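Local atomic coordinates of THUMP domain-containing protein (Pyrococcus horikoshii, PDB entry 1VBK), a protein that is of uncharacterised function but probably binds RNA and ATP, in a role related to thiamine biosynthesis or tRNA modification. Residues 178-186 against 250-261. Numbering follows the deposited sequence.
Sequences TEGRMIGIL and LIRDFGVKGVIK
Arg181 sets the edge of its guanidinium against the backbone of Phe254: NH1 gives a hydrogen bond of 2.9 Å to Phe254 O, which lies in the guanidinium plane and receives it on a lone pair. The same NH1 sits at the edge of the Phe254 ring, the two planes 75° apart. CG anti to the backbone N (chi1 163°) and a bend at chi3 carry the group there. NH1 also bonds Asp253 O of the second subunit and NE pairs with Glu204, so a leucine here would probably leave Glu204 without its mate and the carbonyls of Phe254 and the neighbouring subunit's Asp253 without their donor. Past the Schellman turn at Gly255, Lys257 N bonds Arg181 O at 2.8 Å, nearly straight (173°). Parallel strand pairing follows through Ile183 N to Gly258 O, Ile260 N to Ile183 O and Ile185 N to Ile260 O. Ile183 fills the helix side, CG2 against Val256 CG2 (3.5 Å) and CD1 touching Ile251 CG1; on the other face Met182 and Ile260 cross at about a right angle. Strand 181-185 lies between 204-210 and 258-260 in a five-stranded parallel, HUP-type Rossmann-like sheet, helix 244-254 covering the Ile183 face and helix 189-200 reaching Ile260.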
ATOM      1  N   THR A 178       2.620  -9.538   6.105  1.00 22.11           N
ATOM      2  CA  THR A 178       1.529 -10.208   5.405  1.00 21.86           C
ATOM      3  C   THR A 178       0.279  -9.341   5.294  1.00 23.21           C
ATOM      4  O   THR A 178      -0.599  -9.614   4.475  1.00 23.80           O
ATOM      5  CB  THR A 178       1.132 -11.532   6.102  1.00 22.63           C
ATOM      6  OG1 THR A 178       0.760 -11.267   7.461  1.00 22.78           O
ATOM      7  CG2 THR A 178       2.285 -12.517   6.069  1.00 19.49           C
ATOM      8  N   GLU A 179       0.194  -8.295   6.110  1.00 23.84           N
ATOM      9  CA  GLU A 179      -0.977  -7.427   6.070  1.00 26.39           C
ATOM     10  C   GLU A 179      -0.688  -5.973   5.705  1.00 27.10           C
ATOM     11  O   GLU A 179      -1.397  -5.069   6.141  1.00 29.80           O
ATOM     12  CB  GLU A 179      -1.724  -7.487   7.404  1.00 25.04           C
ATOM     13  CG  GLU A 179      -2.327  -8.855   7.742  1.00 28.11           C
ATOM     14  CD  GLU A 179      -3.374  -9.326   6.736  1.00 30.82           C
ATOM     15  OE1 GLU A 179      -4.211  -8.501   6.303  1.00 30.67           O
ATOM     16  OE2 GLU A 179      -3.369 -10.527   6.387  1.00 31.81           O
ATOM     17  N   GLY A 180       0.354  -5.744   4.913  1.00 27.21           N
ATOM     18  CA  GLY A 180       0.662  -4.389   4.489  1.00 27.65           C
ATOM     19  C   GLY A 180       1.609  -3.576   5.353  1.00 28.30           C
ATOM     20  O   GLY A 180       2.169  -4.067   6.339  1.00 26.56           O
ATOM     21  N   ARG A 181       1.772  -2.310   4.975  1.00 25.17           N
ATOM     22  CA  ARG A 181       2.662  -1.396   5.676  1.00 24.16           C
ATOM     23  C   ARG A 181       1.963  -0.110   6.112  1.00 22.30           C
ATOM     24  O   ARG A 181       1.203   0.487   5.352  1.00 20.03           O
ATOM     25  CB  ARG A 181       3.852  -1.056   4.773  1.00 26.17           C
ATOM     26  CG  ARG A 181       4.638   0.176   5.183  1.00 25.19           C
ATOM     27  CD  ARG A 181       5.671   0.514   4.127  1.00 26.63           C
ATOM     28  NE  ARG A 181       6.740  -0.478   4.096  1.00 26.58           N
ATOM     29  CZ  ARG A 181       7.611  -0.615   3.104  1.00 23.95           C
ATOM     30  NH1 ARG A 181       7.543   0.174   2.040  1.00 22.53           N
ATOM     31  NH2 ARG A 181       8.568  -1.528   3.189  1.00 23.32           N
ATOM     32  N   MET A 182       2.240   0.313   7.341  1.00 20.22           N
ATOM     33  CA  MET A 182       1.653   1.531   7.892  1.00 20.40           C
ATOM     34  C   MET A 182       2.716   2.287   8.670  1.00 20.26           C
ATOM     35  O   MET A 182       3.764   1.733   8.995  1.00 19.14           O
ATOM     36  CB  MET A 182       0.520   1.193   8.866  1.00 21.53           C
ATOM     37  CG  MET A 182      -0.597   0.345   8.300  1.00 20.28           C
ATOM     38  SD  MET A 182      -1.899   0.193   9.527  1.00 21.50           S
ATOM     39  CE  MET A 182      -3.142  -0.694   8.604  1.00 22.28           C
ATOM     40  N   ILE A 183       2.463   3.561   8.952  1.00 21.01           N
ATOM     41  CA  ILE A 183       3.401   4.322   9.762  1.00 21.14           C
ATOM     42  C   ILE A 183       2.746   4.347  11.131  1.00 22.44           C
ATOM     43  O   ILE A 183       1.518   4.304  11.237  1.00 22.51           O
ATOM     44  CB  ILE A 183       3.596   5.788   9.279  1.00 23.86           C
ATOM     45  CG1 ILE A 183       2.260   6.533   9.302  1.00 26.43           C
ATOM     46  CG2 ILE A 183       4.232   5.803   7.897  1.00 23.75           C
ATOM     47  CD1 ILE A 183       2.386   8.031   9.030  1.00 29.40           C
ATOM     48  N   GLY A 184       3.560   4.388  12.177  1.00 21.43           N
ATOM     49  CA  GLY A 184       3.018   4.426  13.518  1.00 21.56           C
ATOM     50  C   GLY A 184       3.542   5.675  14.186  1.00 21.68           C
ATOM     51  O   GLY A 184       4.754   5.863  14.276  1.00 20.93           O
ATOM     52  N   ILE A 185       2.641   6.542  14.633  1.00 22.81           N
ATOM     53  CA  ILE A 185       3.067   7.768  15.291  1.00 23.04           C
ATOM     54  C   ILE A 185       3.434   7.398  16.720  1.00 23.03           C
ATOM     55  O   ILE A 185       2.562   7.107  17.541  1.00 23.50           O
ATOM     56  CB  ILE A 185       1.950   8.834  15.291  1.00 22.75           C
ATOM     57  CG1 ILE A 185       1.458   9.083  13.861  1.00 22.90           C
ATOM     58  CG2 ILE A 185       2.477  10.137  15.886  1.00 23.80           C
ATOM     59  CD1 ILE A 185       2.545   9.517  12.894  1.00 24.29           C
ATOM     60  N   LEU A 186       4.733   7.415  17.001  1.00 23.25           N
ATOM     61  CA  LEU A 186       5.263   7.042  18.310  1.00 24.30           C
ATOM     62  C   LEU A 186       5.674   8.244  19.159  1.00 25.93           C
ATOM     63  O   LEU A 186       6.506   9.052  18.743  1.00 25.59           O
ATOM     64  CB  LEU A 186       6.462   6.111  18.105  1.00 23.38           C
ATOM     65  CG  LEU A 186       7.199   5.511  19.303  1.00 24.28           C
ATOM     66  CD1 LEU A 186       6.270   4.609  20.095  1.00 23.54           C
ATOM     67  CD2 LEU A 186       8.398   4.722  18.801  1.00 24.82           C
ATOM     68  N   LEU A 250       6.659  10.710   3.502  1.00 18.84           N
ATOM     69  CA  LEU A 250       6.991   9.342   3.897  1.00 20.09           C
ATOM     70  C   LEU A 250       5.886   8.386   3.447  1.00 21.48           C
ATOM     71  O   LEU A 250       6.151   7.303   2.915  1.00 21.57           O
ATOM     72  CB  LEU A 250       7.146   9.268   5.417  1.00 23.12           C
ATOM     73  CG  LEU A 250       7.832   8.050   6.045  1.00 28.97           C
ATOM     74  CD1 LEU A 250       9.312   8.022   5.642  1.00 28.69           C
ATOM     75  CD2 LEU A 250       7.704   8.130   7.559  1.00 28.20           C
ATOM     76  N   ILE A 251       4.641   8.786   3.679  1.00 19.68           N
ATOM     77  CA  ILE A 251       3.508   7.967   3.285  1.00 19.63           C
ATOM     78  C   ILE A 251       3.541   7.710   1.779  1.00 20.78           C
ATOM     79  O   ILE A 251       3.378   6.571   1.331  1.00 19.73           O
ATOM     80  CB  ILE A 251       2.183   8.651   3.670  1.00 19.25           C
ATOM     81  CG1 ILE A 251       2.036   8.648   5.197  1.00 18.22           C
ATOM     82  CG2 ILE A 251       1.020   7.941   3.002  1.00 17.63           C
ATOM     83  CD1 ILE A 251       0.860   9.463   5.721  1.00 18.86           C
ATOM     84  N   ARG A 252       3.763   8.771   1.004  1.00 18.84           N
ATOM     85  CA  ARG A 252       3.825   8.653  -0.451  1.00 21.06           C
ATOM     86  C   ARG A 252       5.024   7.824  -0.920  1.00 20.97           C
ATOM     87  O   ARG A 252       4.865   6.861  -1.674  1.00 19.23           O
ATOM     88  CB  ARG A 252       3.881  10.046  -1.097  1.00 21.22           C
ATOM     89  CG  ARG A 252       4.234  10.028  -2.588  1.00 26.27           C
ATOM     90  CD  ARG A 252       4.512  11.431  -3.132  1.00 30.03           C
ATOM     91  NE  ARG A 252       3.294  12.203  -3.382  1.00 32.97           N
ATOM     92  CZ  ARG A 252       2.475  12.005  -4.415  1.00 34.40           C
ATOM     93  NH1 ARG A 252       2.737  11.057  -5.310  1.00 32.90           N
ATOM     94  NH2 ARG A 252       1.391  12.758  -4.555  1.00 32.69           N
ATOM     95  N   ASP A 253       6.221   8.186  -0.465  1.00 19.98           N
ATOM     96  CA  ASP A 253       7.430   7.472  -0.876  1.00 21.58           C
ATOM     97  C   ASP A 253       7.465   5.977  -0.566  1.00 22.17           C
ATOM     98  O   ASP A 253       7.959   5.186  -1.370  1.00 23.04           O
ATOM     99  CB  ASP A 253       8.671   8.131  -0.266  1.00 23.25           C
ATOM    100  CG  ASP A 253       8.942   9.506  -0.838  1.00 25.82           C
ATOM    101  OD1 ASP A 253       8.339   9.858  -1.874  1.00 26.11           O
ATOM    102  OD2 ASP A 253       9.770  10.235  -0.252  1.00 30.35           O
ATOM    103  N   PHE A 254       6.943   5.579   0.587  1.00 23.03           N
ATOM    104  CA  PHE A 254       6.973   4.170   0.963  1.00 21.84           C
ATOM    105  C   PHE A 254       5.705   3.363   0.692  1.00 21.40           C
ATOM    106  O   PHE A 254       5.640   2.180   1.015  1.00 22.11           O
ATOM    107  CB  PHE A 254       7.371   4.055   2.435  1.00 24.65           C
ATOM    108  CG  PHE A 254       8.815   4.389   2.684  1.00 27.45           C
ATOM    109  CD1 PHE A 254       9.798   3.413   2.558  1.00 30.96           C
ATOM    110  CD2 PHE A 254       9.200   5.693   2.979  1.00 28.70           C
ATOM    111  CE1 PHE A 254      11.147   3.728   2.721  1.00 30.58           C
ATOM    112  CE2 PHE A 254      10.545   6.021   3.143  1.00 29.82           C
ATOM    113  CZ  PHE A 254      11.520   5.038   3.013  1.00 30.48           C
ATOM    114  N   GLY A 255       4.703   3.995   0.093  1.00 20.00           N
ATOM    115  CA  GLY A 255       3.469   3.287  -0.205  1.00 20.05           C
ATOM    116  C   GLY A 255       2.728   2.809   1.031  1.00 20.99           C
ATOM    117  O   GLY A 255       2.186   1.708   1.052  1.00 23.84           O
ATOM    118  N   VAL A 256       2.709   3.646   2.061  1.00 19.99           N
ATOM    119  CA  VAL A 256       2.033   3.350   3.323  1.00 20.43           C
ATOM    120  C   VAL A 256       0.519   3.308   3.099  1.00 21.67           C
ATOM    121  O   VAL A 256      -0.041   4.191   2.451  1.00 21.20           O
ATOM    122  CB  VAL A 256       2.378   4.442   4.370  1.00 20.80           C
ATOM    123  CG1 VAL A 256       1.517   4.293   5.604  1.00 22.57           C
ATOM    124  CG2 VAL A 256       3.861   4.353   4.730  1.00 22.17           C
ATOM    125  N   LYS A 257      -0.139   2.288   3.647  1.00 20.61           N
ATOM    126  CA  LYS A 257      -1.582   2.123   3.484  1.00 22.49           C
ATOM    127  C   LYS A 257      -2.396   2.566   4.696  1.00 21.52           C
ATOM    128  O   LYS A 257      -3.628   2.591   4.649  1.00 21.82           O
ATOM    129  CB  LYS A 257      -1.905   0.656   3.178  1.00 25.34           C
ATOM    130  CG  LYS A 257      -1.557  -0.290   4.320  1.00 31.56           C
ATOM    131  CD  LYS A 257      -1.784  -1.751   3.953  1.00 34.34           C
ATOM    132  CE  LYS A 257      -3.258  -2.071   3.792  1.00 37.32           C
ATOM    133  NZ  LYS A 257      -3.448  -3.510   3.468  1.00 40.27           N
ATOM    134  N   GLY A 258      -1.715   2.912   5.780  1.00 19.46           N
ATOM    135  CA  GLY A 258      -2.428   3.329   6.972  1.00 18.14           C
ATOM    136  C   GLY A 258      -1.557   4.015   8.002  1.00 17.98           C
ATOM    137  O   GLY A 258      -0.330   3.968   7.931  1.00 18.20           O
ATOM    138  N   VAL A 259      -2.206   4.668   8.959  1.00 18.52           N
ATOM    139  CA  VAL A 259      -1.515   5.373  10.031  1.00 17.43           C
ATOM    140  C   VAL A 259      -2.057   4.861  11.360  1.00 18.92           C
ATOM    141  O   VAL A 259      -3.265   4.691  11.520  1.00 17.76           O
ATOM    142  CB  VAL A 259      -1.743   6.901   9.936  1.00 17.73           C
ATOM    143  CG1 VAL A 259      -1.121   7.602  11.138  1.00 18.55           C
ATOM    144  CG2 VAL A 259      -1.143   7.432   8.639  1.00 18.93           C
ATOM    145  N   ILE A 260      -1.149   4.608  12.299  1.00 17.71           N
ATOM    146  CA  ILE A 260      -1.503   4.097  13.619  1.00 18.42           C
ATOM    147  C   ILE A 260      -1.226   5.127  14.710  1.00 18.08           C
ATOM    148  O   ILE A 260      -0.137   5.691  14.770  1.00 18.11           O
ATOM    149  CB  ILE A 260      -0.687   2.820  13.938  1.00 18.22           C
ATOM    150  CG1 ILE A 260      -0.994   1.739  12.900  1.00 18.49           C
ATOM    151  CG2 ILE A 260      -1.003   2.331  15.352  1.00 18.97           C
ATOM    152  CD1 ILE A 260       0.070   0.664  12.814  1.00 23.56           C
ATOM    153  N   LYS A 261      -2.210   5.368  15.573  1.00 19.13           N
ATOM    154  CA  LYS A 261      -2.047   6.321  16.675  1.00 20.99           C
ATOM    155  C   LYS A 261      -2.446   5.668  17.996  1.00 22.86           C
ATOM    156  O   LYS A 261      -3.259   4.749  18.013  1.00 23.40           O
ATOM    157  CB  LYS A 261      -2.886   7.581  16.428  1.00 21.21           C
ATOM    158  CG  LYS A 261      -2.339   8.463  15.305  1.00 22.87           C
ATOM    159  CD  LYS A 261      -3.220   9.675  15.025  1.00 24.89           C
ATOM    160  CE  LYS A 261      -3.270  10.634  16.201  1.00 29.18           C
ATOM    161  NZ  LYS A 261      -4.168  11.801  15.922  1.00 31.43           N
TER